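Local coordinates for enoyl-CoA hydratase/carnithine racemase (Thermus thermophilus JL-18, PDB 6SL9), which probably isomerises CoA thioesters as a PaaG-type, oxepin-CoA-forming enzyme of phenylacetic acid catabolism in the crotonase family, at residues Thr29-Tyr37 / Arg83-Leu91. Numbering follows the deposited sequence.
Sequences TGELLDALY and RYNRVVEAL
Tyr84 lies with one ring face against the first turn of helix 30-37, where the CA of Gly30 makes a CH-pi contact 3.8 Å from the ring centroid. The opposite face is covered from its own helix by CG of Arg83, so the ring is sandwiched between that methylene and the glycine. At the edge of the Tyr84 ring, near its plane, Asp34 OD1 stands 3.5 Å from Tyr84 CE1. The same oxygen takes the salt bridge from Arg83 NH2 at 3.0 Å, a bent bond (136°) that reaches the syn side of the carboxylate, with the acceptor tilted from the guanidinium plane. Arg83 gets there by a chain bent at chi2 (56°), which folds it over the tyrosine. A water joins Asp34 OD2 to Tyr84 OH.

Deeper in, Leu33 CD1 packs on Tyr84 CB at 3.9 Å, and Leu33 CB lies near ring atom CD1. An alanine in place of Tyr84 would probably leave Gly30 without its aromatic cover, open a gap where the ring lay against Leu33 and deprive the water of its phenolic partner. Val87 inserts its two methyls between the turns of the facing helix: CG2 meets Leu33 CB and Tyr37 CB, while CG1 reaches Leu36 CD2 at 4.1 Å. Tyr37 reaches across the flank of helix 83-91, placing its ring edge 3.8 Å from Arg86 O at CE2 and its CD2 beside the methyl of Ala90.

The two helical segments run roughly parallel, their axes 9.4 Å apart and crossing at 34°. Glu69 accepts a hydrogen bond from Gly30 N. Leu32 and Leu36 rest on Ile6 of strand 6-11. Val88 packs against Trp116 of its own chain and against Leu224 of a second subunit, so in this crotonase fold helix 77-93 carries the subunit contact while helix 30-45 is backed by strand 6-11.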
loop_
_atom_site.group_PDB
_atom_site.type_symbol
_atom_site.label_atom_id
_atom_site.label_comp_id
_atom_site.label_asym_id
_atom_site.label_seq_id
_atom_site.Cartn_x
_atom_site.Cartn_y
_atom_site.Cartn_z
ATOM N N THR A 29 -27.092 -7.405 -12.010
ATOM C CA THR A 29 -28.244 -7.916 -11.249
ATOM C C THR A 29 -27.848 -9.219 -10.578
ATOM O O THR A 29 -26.862 -9.859 -10.968
ATOM C CB THR A 29 -29.455 -8.163 -12.137
ATOM O OG1 THR A 29 -29.102 -9.186 -13.074
ATOM C CG2 THR A 29 -29.954 -6.895 -12.739
ATOM N N GLY A 30 -28.677 -9.640 -9.635
ATOM C CA GLY A 30 -28.442 -10.945 -8.986
ATOM C C GLY A 30 -28.448 -12.045 -10.011
ATOM O O GLY A 30 -27.672 -12.980 -9.906
ATOM N N GLU A 31 -29.353 -11.985 -10.984
ATOM C CA GLU A 31 -29.378 -13.009 -12.040
ATOM C C GLU A 31 -28.034 -13.064 -12.790
ATOM O O GLU A 31 -27.490 -14.149 -13.044
ATOM C CB GLU A 31 -30.525 -12.717 -12.972
ATOM C CG GLU A 31 -30.582 -13.709 -14.112
ATOM C CD GLU A 31 -31.632 -13.460 -15.196
ATOM O OE1 GLU A 31 -32.340 -12.395 -15.129
ATOM O OE2 GLU A 31 -31.737 -14.333 -16.072
ATOM N N LEU A 32 -27.543 -11.915 -13.186
ATOM C CA LEU A 32 -26.239 -11.826 -13.859
ATOM C C LEU A 32 -25.135 -12.389 -12.984
ATOM O O LEU A 32 -24.284 -13.151 -13.465
ATOM C CB LEU A 32 -25.967 -10.423 -14.396
ATOM C CG LEU A 32 -24.647 -10.241 -15.132
ATOM C CD1 LEU A 32 -24.776 -9.057 -16.097
ATOM C CD2 LEU A 32 -23.498 -9.968 -14.197
ATOM N N LEU A 33 -25.150 -12.040 -11.719
ATOM C CA LEU A 33 -24.103 -12.509 -10.784
ATOM C C LEU A 33 -24.181 -14.006 -10.598
ATOM O O LEU A 33 -23.107 -14.667 -10.564
ATOM C CB LEU A 33 -24.238 -11.749 -9.481
ATOM C CG LEU A 33 -23.859 -10.274 -9.559
ATOM C CD1 LEU A 33 -24.196 -9.539 -8.269
ATOM C CD2 LEU A 33 -22.380 -10.109 -9.874
ATOM N N ASP A 34 -25.407 -14.589 -10.528
ATOM C CA ASP A 34 -25.480 -16.057 -10.455
ATOM C C ASP A 34 -24.843 -16.670 -11.720
ATOM O O ASP A 34 -24.177 -17.688 -11.618
ATOM C CB ASP A 34 -26.917 -16.499 -10.296
ATOM C CG ASP A 34 -27.481 -16.269 -8.894
ATOM O OD1 ASP A 34 -26.714 -16.052 -7.955
ATOM O OD2 ASP A 34 -28.712 -16.451 -8.755
ATOM N N ALA A 35 -25.107 -16.094 -12.896
ATOM C CA ALA A 35 -24.570 -16.621 -14.159
ATOM C C ALA A 35 -23.048 -16.437 -14.185
ATOM O O ALA A 35 -22.330 -17.316 -14.687
ATOM C CB ALA A 35 -25.277 -16.003 -15.329
ATOM N N LEU A 36 -22.525 -15.337 -13.658
ATOM C CA LEU A 36 -21.083 -15.119 -13.619
ATOM C C LEU A 36 -20.414 -16.139 -12.695
ATOM O O LEU A 36 -19.409 -16.760 -13.078
ATOM C CB LEU A 36 -20.797 -13.695 -13.178
ATOM C CG LEU A 36 -19.310 -13.327 -13.056
ATOM C CD1 LEU A 36 -18.565 -13.557 -14.368
ATOM C CD2 LEU A 36 -19.130 -11.868 -12.601
ATOM N N TYR A 37 -20.973 -16.341 -11.520
ATOM C CA TYR A 37 -20.507 -17.357 -10.574
ATOM C C TYR A 37 -20.438 -18.709 -11.297
ATOM O O TYR A 37 -19.445 -19.426 -11.217
ATOM C CB TYR A 37 -21.413 -17.402 -9.349
ATOM C CG TYR A 37 -20.996 -18.393 -8.297
ATOM C CD1 TYR A 37 -21.420 -19.694 -8.383
ATOM C CD2 TYR A 37 -20.243 -18.012 -7.224
ATOM C CE1 TYR A 37 -21.082 -20.623 -7.403
ATOM C CE2 TYR A 37 -19.868 -18.909 -6.251
ATOM C CZ TYR A 37 -20.298 -20.228 -6.337
ATOM O OH TYR A 37 -20.003 -21.137 -5.349
ATOM N N ARG A 83 -25.755 -12.173 0.232
ATOM C CA ARG A 83 -26.101 -13.228 -0.752
ATOM C C ARG A 83 -25.100 -13.238 -1.900
ATOM O O ARG A 83 -24.686 -14.338 -2.291
ATOM C CB ARG A 83 -27.524 -13.016 -1.230
ATOM C CG ARG A 83 -27.925 -13.938 -2.350
ATOM C CD ARG A 83 -27.764 -15.411 -2.063
ATOM N NE ARG A 83 -28.074 -16.186 -3.267
ATOM C CZ ARG A 83 -27.262 -16.333 -4.326
ATOM N NH1 ARG A 83 -26.012 -15.901 -4.333
ATOM N NH2 ARG A 83 -27.695 -17.022 -5.341
ATOM N N TYR A 84 -24.798 -12.093 -2.494
ATOM C CA TYR A 84 -24.014 -12.061 -3.752
ATOM C C TYR A 84 -22.507 -11.882 -3.522
ATOM O O TYR A 84 -21.754 -12.073 -4.483
ATOM C CB TYR A 84 -24.585 -11.072 -4.746
ATOM C CG TYR A 84 -25.965 -11.512 -5.175
ATOM C CD1 TYR A 84 -26.123 -12.586 -6.021
ATOM C CD2 TYR A 84 -27.124 -10.924 -4.680
ATOM C CE1 TYR A 84 -27.388 -13.054 -6.348
ATOM C CE2 TYR A 84 -28.379 -11.350 -5.065
ATOM C CZ TYR A 84 -28.519 -12.449 -5.864
ATOM O OH TYR A 84 -29.775 -12.852 -6.189
ATOM N N ASN A 85 -22.052 -11.764 -2.265
ATOM C CA ASN A 85 -20.596 -11.589 -2.010
ATOM C C ASN A 85 -19.851 -12.856 -2.402
ATOM O O ASN A 85 -18.666 -12.774 -2.678
ATOM C CB ASN A 85 -20.301 -11.131 -0.568
ATOM C CG ASN A 85 -20.414 -9.648 -0.324
ATOM O OD1 ASN A 85 -20.311 -8.849 -1.248
ATOM N ND2 ASN A 85 -20.562 -9.248 0.939
ATOM N N ARG A 86 -20.536 -13.986 -2.488
ATOM C CA ARG A 86 -19.864 -15.222 -2.929
ATOM C C ARG A 86 -19.242 -15.040 -4.330
ATOM O O ARG A 86 -18.311 -15.775 -4.687
ATOM C CB ARG A 86 -20.765 -16.437 -2.800
ATOM C CG ARG A 86 -21.931 -16.358 -3.756
ATOM C CD ARG A 86 -22.921 -17.492 -3.488
ATOM N NE ARG A 86 -23.716 -17.476 -2.238
ATOM C CZ ARG A 86 -24.793 -18.279 -2.074
ATOM N NH1 ARG A 86 -25.026 -19.193 -2.988
ATOM N NH2 ARG A 86 -25.549 -18.236 -1.005
ATOM N N VAL A 87 -19.810 -14.201 -5.161
ATOM C CA VAL A 87 -19.227 -14.012 -6.505
ATOM C C VAL A 87 -17.860 -13.330 -6.426
ATOM O O VAL A 87 -16.931 -13.679 -7.165
ATOM C CB VAL A 87 -20.224 -13.282 -7.392
ATOM C CG1 VAL A 87 -19.733 -13.307 -8.825
ATOM C CG2 VAL A 87 -21.584 -13.966 -7.308
ATOM N N VAL A 88 -17.741 -12.335 -5.565
ATOM C CA VAL A 88 -16.419 -11.708 -5.328
ATOM C C VAL A 88 -15.472 -12.694 -4.687
ATOM O O VAL A 88 -14.278 -12.729 -5.024
ATOM C CB VAL A 88 -16.580 -10.418 -4.533
ATOM C CG1 VAL A 88 -15.230 -9.820 -4.210
ATOM C CG2 VAL A 88 -17.435 -9.411 -5.305
ATOM N N GLU A 89 -15.967 -13.498 -3.747
ATOM C CA GLU A 89 -15.112 -14.551 -3.187
ATOM C C GLU A 89 -14.587 -15.450 -4.307
ATOM O O GLU A 89 -13.391 -15.790 -4.320
ATOM C CB GLU A 89 -15.903 -15.395 -2.184
ATOM C CG GLU A 89 -16.152 -14.687 -0.866
ATOM C CD GLU A 89 -15.010 -14.708 0.114
ATOM O OE1 GLU A 89 -15.200 -14.153 1.226
ATOM O OE2 GLU A 89 -13.932 -15.256 -0.215
ATOM N N ALA A 90 -15.455 -15.840 -5.229
ATOM C CA ALA A 90 -15.076 -16.727 -6.344
ATOM C C ALA A 90 -14.001 -16.053 -7.186
ATOM O O ALA A 90 -13.024 -16.734 -7.520
ATOM C CB ALA A 90 -16.274 -17.113 -7.206
ATOM N N LEU A 91 -14.180 -14.789 -7.542
ATOM C CA LEU A 91 -13.143 -14.103 -8.320
ATOM C C LEU A 91 -11.860 -14.095 -7.512
ATOM O O LEU A 91 -10.781 -14.328 -8.081
ATOM C CB LEU A 91 -13.586 -12.677 -8.579
ATOM C CG LEU A 91 -14.659 -12.544 -9.660
ATOM C CD1 LEU A 91 -15.372 -11.180 -9.580
ATOM C CD2 LEU A 91 -14.029 -12.710 -11.058
HETATM O O HOH W 1 -30.213 -15.368 -7.043
#